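Local coordinates for protein nucleoside permease NupG (Escherichia coli K-12, PDB 7DLA) that transports purine and pyrimidine nucleosides across the Escherichia coli inner membrane, driven by the proton motive force, at residues M257-I262 with S314-G319; F295-Y300 with T308-L313. The protein carries 1 engineered substitution. All blocks are in the same frame, centred on the assembly; numbering follows the deposited sequence.

Interaction 1 (M257-I262 with S314-G319); sequences MSISQI and SMIVYG
Met-315 has the largest buried surface in the contact (98 Å², against 73 Å² for Ser-260) and points toward the helix of 257-262, its side chain laid across it between Met-257, Ile-259 and Ser-260. Its CB sits 3.7 Å from CG2 of Ile-259, the two side chains crossing at about a right angle. Beyond CB the chain bends at chi2 and chi3, and this turns the methyl CE back to within 3.5 Å of both SD of Met-257 and OG of Ser-260. Carbons of Met-315 are that hydroxyl's near neighbours across the contact, and OG is hydrogen-bonded to NH2 of Arg-294, whose NH1 bonds OG of Ser-314. Both segments belong to transmembrane helices in the C-terminal six-helix bundle of the major facilitator fold, the eighth and tenth spans. They run the same way through the membrane, their axes 7.3 Å apart at the closest point and inclined by 30°. Ser-260 and Met-315 are the closest backbone pair, with their CA atoms 4.6 Å apart. Tyr-318 comes against Ser-260 too: its CG stands anti to the backbone N (chi1 169°), and CD2 of Tyr-318 lies 3.4 Å from CB of Ser-260, which meets the ring obliquely. The carbonyl O of Ser-260 lies at the edge of that ring, in its plane. The tyrosine OH is hydrogen-bonded to Asn-228. On the protein surface, CD1 of Ile-316 meets CG2 of Ile-259 at 3.9 Å.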
loop_
_atom_site.group_PDB
_atom_site.type_symbol
_atom_site.label_atom_id
_atom_site.label_comp_id
_atom_site.label_asym_id
_atom_site.label_seq_id
_atom_site.Cartn_x
_atom_site.Cartn_y
_atom_site.Cartn_z
ATOM N N MET A 257 -14.517 2.915 3.648
ATOM C CA MET A 257 -13.074 2.962 3.490
ATOM C C MET A 257 -12.660 3.460 2.116
ATOM O O MET A 257 -11.604 4.062 1.991
ATOM C CB MET A 257 -12.466 1.580 3.756
ATOM C CG MET A 257 -12.671 1.057 5.188
ATOM S SD MET A 257 -11.724 1.926 6.491
ATOM C CE MET A 257 -10.002 1.639 6.082
ATOM N N SER A 258 -13.449 3.223 1.069
ATOM C CA SER A 258 -13.019 3.668 -0.259
ATOM C C SER A 258 -12.731 5.169 -0.292
ATOM O O SER A 258 -11.775 5.614 -0.954
ATOM C CB SER A 258 -14.074 3.309 -1.290
ATOM O OG SER A 258 -15.266 3.990 -0.972
ATOM N N ILE A 259 -13.535 5.959 0.434
ATOM C CA ILE A 259 -13.309 7.396 0.521
ATOM C C ILE A 259 -11.869 7.681 0.878
ATOM O O ILE A 259 -11.312 8.708 0.471
ATOM C CB ILE A 259 -14.291 8.025 1.520
ATOM C CG1 ILE A 259 -15.711 7.596 1.159
ATOM C CG2 ILE A 259 -14.143 9.541 1.553
ATOM C CD1 ILE A 259 -16.755 8.202 2.029
ATOM N N SER A 260 -11.220 6.742 1.567
ATOM C CA SER A 260 -9.792 6.857 1.822
ATOM C C SER A 260 -8.996 6.910 0.518
ATOM O O SER A 260 -8.194 7.836 0.310
ATOM C CB SER A 260 -9.332 5.705 2.716
ATOM O OG SER A 260 -9.992 5.749 3.985
ATOM N N GLN A 261 -9.233 5.951 -0.395
ATOM C CA GLN A 261 -8.492 5.924 -1.660
ATOM C C GLN A 261 -8.892 7.080 -2.561
ATOM O O GLN A 261 -8.048 7.679 -3.251
ATOM C CB GLN A 261 -8.739 4.619 -2.381
ATOM C CG GLN A 261 -8.979 3.500 -1.442
ATOM C CD GLN A 261 -7.866 3.320 -0.479
ATOM O OE1 GLN A 261 -8.078 3.273 0.730
ATOM N NE2 GLN A 261 -6.666 3.154 -1.003
ATOM N N ILE A 262 -10.185 7.379 -2.576
ATOM C CA ILE A 262 -10.688 8.557 -3.270
ATOM C C ILE A 262 -9.863 9.785 -2.879
ATOM O O ILE A 262 -9.282 10.483 -3.732
ATOM C CB ILE A 262 -12.178 8.750 -2.936
ATOM C CG1 ILE A 262 -12.987 7.555 -3.380
ATOM C CG2 ILE A 262 -12.763 9.888 -3.734
ATOM C CD1 ILE A 262 -14.469 7.756 -3.170
ATOM N N SER A 314 -12.363 11.377 8.975
ATOM C CA SER A 314 -11.127 10.610 9.004
ATOM C C SER A 314 -10.737 10.130 7.617
ATOM O O SER A 314 -9.581 10.274 7.208
ATOM C CB SER A 314 -11.246 9.415 9.942
ATOM O OG SER A 314 -10.038 8.671 9.915
ATOM N N MET A 315 -11.667 9.490 6.906
ATOM C CA MET A 315 -11.379 9.117 5.515
ATOM C C MET A 315 -10.710 10.223 4.714
ATOM O O MET A 315 -9.645 10.014 4.122
ATOM C CB MET A 315 -12.648 8.664 4.805
ATOM C CG MET A 315 -13.083 7.308 5.134
ATOM S SD MET A 315 -13.234 6.793 6.825
ATOM C CE MET A 315 -12.122 5.396 6.747
ATOM N N ILE A 316 -11.340 11.399 4.678
ATOM C CA ILE A 316 -10.783 12.533 3.935
ATOM C C ILE A 316 -9.354 12.823 4.401
ATOM O O ILE A 316 -8.428 12.976 3.594
ATOM C CB ILE A 316 -11.667 13.778 4.114
ATOM C CG1 ILE A 316 -13.080 13.552 3.559
ATOM C CG2 ILE A 316 -10.977 14.981 3.448
ATOM C CD1 ILE A 316 -13.080 13.227 2.138
ATOM N N VAL A 317 -9.164 12.902 5.724
ATOM C CA VAL A 317 -7.843 13.209 6.264
ATOM C C VAL A 317 -6.820 12.168 5.848
ATOM O O VAL A 317 -5.619 12.472 5.711
ATOM C CB VAL A 317 -7.891 13.367 7.797
ATOM C CG1 VAL A 317 -6.666 14.084 8.264
ATOM C CG2 VAL A 317 -9.036 14.241 8.185
ATOM N N TYR A 318 -7.271 10.944 5.623
ATOM C CA TYR A 318 -6.344 9.871 5.286
ATOM C C TYR A 318 -5.550 10.186 4.022
ATOM O O TYR A 318 -4.393 9.777 3.891
ATOM C CB TYR A 318 -7.112 8.558 5.096
ATOM C CG TYR A 318 -6.284 7.461 4.486
ATOM C CD1 TYR A 318 -5.433 6.691 5.262
ATOM C CD2 TYR A 318 -6.310 7.233 3.132
ATOM C CE1 TYR A 318 -4.670 5.689 4.694
ATOM C CE2 TYR A 318 -5.550 6.251 2.559
ATOM C CZ TYR A 318 -4.737 5.481 3.333
ATOM O OH TYR A 318 -3.995 4.500 2.717
ATOM N N GLY A 319 -6.161 10.886 3.072
ATOM C CA GLY A 319 -5.534 11.005 1.770
ATOM C C GLY A 319 -4.310 11.892 1.815
ATOM O O GLY A 319 -3.230 11.521 1.344
#

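Interaction 2 (F295-Y300 with T308-L313)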
loop_
_atom_site.group_PDB
_atom_site.type_symbol
_atom_site.label_atom_id
_atom_site.label_comp_id
_atom_site.label_asym_id
_atom_site.label_seq_id
_atom_site.Cartn_x
_atom_site.Cartn_y
_atom_site.Cartn_z
ATOM N N PHE A 295 -6.373 8.887 13.209
ATOM C CA PHE A 295 -6.578 7.908 14.279
ATOM C C PHE A 295 -7.502 8.450 15.375
ATOM O O PHE A 295 -8.298 7.698 15.949
ATOM C CB PHE A 295 -5.242 7.496 14.882
ATOM C CG PHE A 295 -4.327 6.768 13.927
ATOM C CD1 PHE A 295 -4.713 5.586 13.326
ATOM C CD2 PHE A 295 -3.043 7.255 13.674
ATOM C CE1 PHE A 295 -3.856 4.907 12.466
ATOM C CE2 PHE A 295 -2.182 6.585 12.817
ATOM C CZ PHE A 295 -2.600 5.406 12.207
ATOM N N ALA A 296 -7.418 9.751 15.679
ATOM C CA ALA A 296 -8.318 10.351 16.662
ATOM C C ALA A 296 -9.775 10.251 16.223
ATOM O O ALA A 296 -10.658 9.965 17.042
ATOM C CB ALA A 296 -7.938 11.808 16.891
ATOM N N LEU A 297 -10.045 10.481 14.935
ATOM C CA LEU A 297 -11.417 10.428 14.444
ATOM C C LEU A 297 -11.962 8.987 14.379
ATOM O O LEU A 297 -13.171 8.762 14.562
ATOM C CB LEU A 297 -11.483 11.128 13.086
ATOM C CG LEU A 297 -11.441 12.652 13.114
ATOM C CD1 LEU A 297 -11.414 13.176 11.731
ATOM C CD2 LEU A 297 -12.644 13.232 13.819
ATOM N N PHE A 298 -11.083 8.015 14.102
ATOM C CA PHE A 298 -11.433 6.599 14.226
ATOM C C PHE A 298 -11.781 6.223 15.660
ATOM O O PHE A 298 -12.693 5.420 15.891
ATOM C CB PHE A 298 -10.261 5.760 13.730
ATOM C CG PHE A 298 -10.438 5.215 12.360
ATOM C CD1 PHE A 298 -10.946 6.001 11.347
ATOM C CD2 PHE A 298 -9.929 3.958 12.044
ATOM C CE1 PHE A 298 -11.062 5.497 10.074
ATOM C CE2 PHE A 298 -10.017 3.457 10.772
ATOM C CZ PHE A 298 -10.586 4.223 9.786
ATOM N N ALA A 299 -11.038 6.773 16.630
ATOM C CA ALA A 299 -11.258 6.487 18.044
ATOM C C ALA A 299 -12.637 6.916 18.534
ATOM O O ALA A 299 -13.206 6.261 19.410
ATOM C CB ALA A 299 -10.183 7.164 18.878
ATOM N N TYR A 300 -13.205 7.977 17.986
ATOM C CA TYR A 300 -14.547 8.384 18.363
ATOM C C TYR A 300 -15.578 8.118 17.286
ATOM O O TYR A 300 -16.727 8.549 17.428
ATOM C CB TYR A 300 -14.547 9.855 18.758
ATOM C CG TYR A 300 -13.660 10.073 19.930
ATOM C CD1 TYR A 300 -12.284 10.095 19.798
ATOM C CD2 TYR A 300 -14.202 10.202 21.196
ATOM C CE1 TYR A 300 -11.465 10.284 20.904
ATOM C CE2 TYR A 300 -13.409 10.375 22.296
ATOM C CZ TYR A 300 -12.041 10.420 22.152
ATOM O OH TYR A 300 -11.260 10.601 23.267
ATOM N N THR A 308 -20.481 8.792 12.499
ATOM C CA THR A 308 -20.203 8.649 11.082
ATOM C C THR A 308 -19.607 9.925 10.509
ATOM O O THR A 308 -18.736 9.871 9.629
ATOM C CB THR A 308 -21.494 8.274 10.370
ATOM O OG1 THR A 308 -22.450 9.306 10.612
ATOM C CG2 THR A 308 -22.047 6.961 10.884
ATOM N N VAL A 309 -20.082 11.087 10.959
ATOM C CA VAL A 309 -19.501 12.326 10.455
ATOM C C VAL A 309 -17.998 12.301 10.705
ATOM O O VAL A 309 -17.194 12.437 9.771
ATOM C CB VAL A 309 -20.175 13.548 11.106
ATOM C CG1 VAL A 309 -19.349 14.815 10.843
ATOM C CG2 VAL A 309 -21.613 13.697 10.645
ATOM N N LEU A 310 -17.613 12.049 11.972
ATOM C CA LEU A 310 -16.202 11.885 12.338
ATOM C C LEU A 310 -15.506 10.809 11.505
ATOM O O LEU A 310 -14.354 10.978 11.088
ATOM C CB LEU A 310 -16.060 11.562 13.836
ATOM C CG LEU A 310 -16.362 12.577 14.973
ATOM C CD1 LEU A 310 -15.588 12.230 16.232
ATOM C CD2 LEU A 310 -16.046 14.017 14.596
ATOM N N LEU A 311 -16.181 9.694 11.254
ATOM C CA LEU A 311 -15.556 8.622 10.485
ATOM C C LEU A 311 -15.237 9.062 9.056
ATOM O O LEU A 311 -14.148 8.779 8.536
ATOM C CB LEU A 311 -16.481 7.412 10.488
ATOM C CG LEU A 311 -16.463 6.541 11.731
ATOM C CD1 LEU A 311 -17.292 5.313 11.443
ATOM C CD2 LEU A 311 -15.068 6.131 12.085
ATOM N N VAL A 312 -16.171 9.770 8.415
ATOM C CA VAL A 312 -15.972 10.242 7.042
ATOM C C VAL A 312 -14.872 11.300 6.991
ATOM O O VAL A 312 -14.039 11.318 6.068
ATOM C CB VAL A 312 -17.304 10.776 6.481
ATOM C CG1 VAL A 312 -17.071 11.735 5.318
ATOM C CG2 VAL A 312 -18.191 9.622 6.072
ATOM N N LEU A 313 -14.887 12.219 7.966
ATOM C CA LEU A 313 -13.792 13.158 8.172
ATOM C C LEU A 313 -12.452 12.456 8.207
ATOM O O LEU A 313 -11.497 12.889 7.553
ATOM C CB LEU A 313 -14.029 13.933 9.458
ATOM C CG LEU A 313 -14.598 15.339 9.353
ATOM C CD1 LEU A 313 -15.833 15.417 8.509
ATOM C CD2 LEU A 313 -14.949 15.709 10.768
#
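The Phe-298 ring meets a methyl of Leu-311 obliquely, CD1 of the phenylalanine lying 4.2 Å from CD2 of the leucine, and the two side chains cross at about a right angle. Outside the pair, the same ring meets Trp-384 edge-to-face and Phe-234 with the planes inclined at about 30°. The carbonyl O of Ala-296, one turn back, lies at the edge of the Tyr-300 ring, in its plane. This ring leads off from the second helix, and contact across is made by CB of Tyr-300, 3.6 Å from CD1 of Leu-310. This is the periplasmic end of an antiparallel helical hairpin, the ninth and tenth transmembrane spans joined by a short loop, with axes 8.1 Å apart and 158° between their directions. Leu-297 has the largest buried surface, followed by Leu-310. CG of Leu-297 stands anti to the carbonyl carbon (chi1 -76°), which carries its two methyls to the opposing helix. The side chains of Leu-297 and Leu-310 cross at about a right angle, CD2 to CD2 3.6 Å, while CD1 of Leu-297 lies 3.5 Å from CB of Leu-313. Nearer the backbone, CB of Leu-297 sits 3.5 Å from the carbonyl O of Leu-310. No hydrogen bond joins the two helices here.

Overall arrangement
Interactions 1 and 2 follow one another along helix 305-335, their centres 11 Å apart: 308-313 runs straight into 314-319. The other halves, 257-262 and 295-300, come from near the start and from the end of 253-299, which takes in both the eighth and the ninth spans. In chain order interaction 2 falls inside the loop closed by interaction 1. Phe-298 of interaction 2 bridges them, with CE1 3.5 Å from CE of Met-315 and CZ 4.2 Å from SD of Met-257. Leu-297 CD1 also packs 3.4 Å from N of Ser-314. The centre of interaction 1 is about 13 Å from the centre of the chain, that of interaction 2 about 21 Å, toward the periplasmic surface.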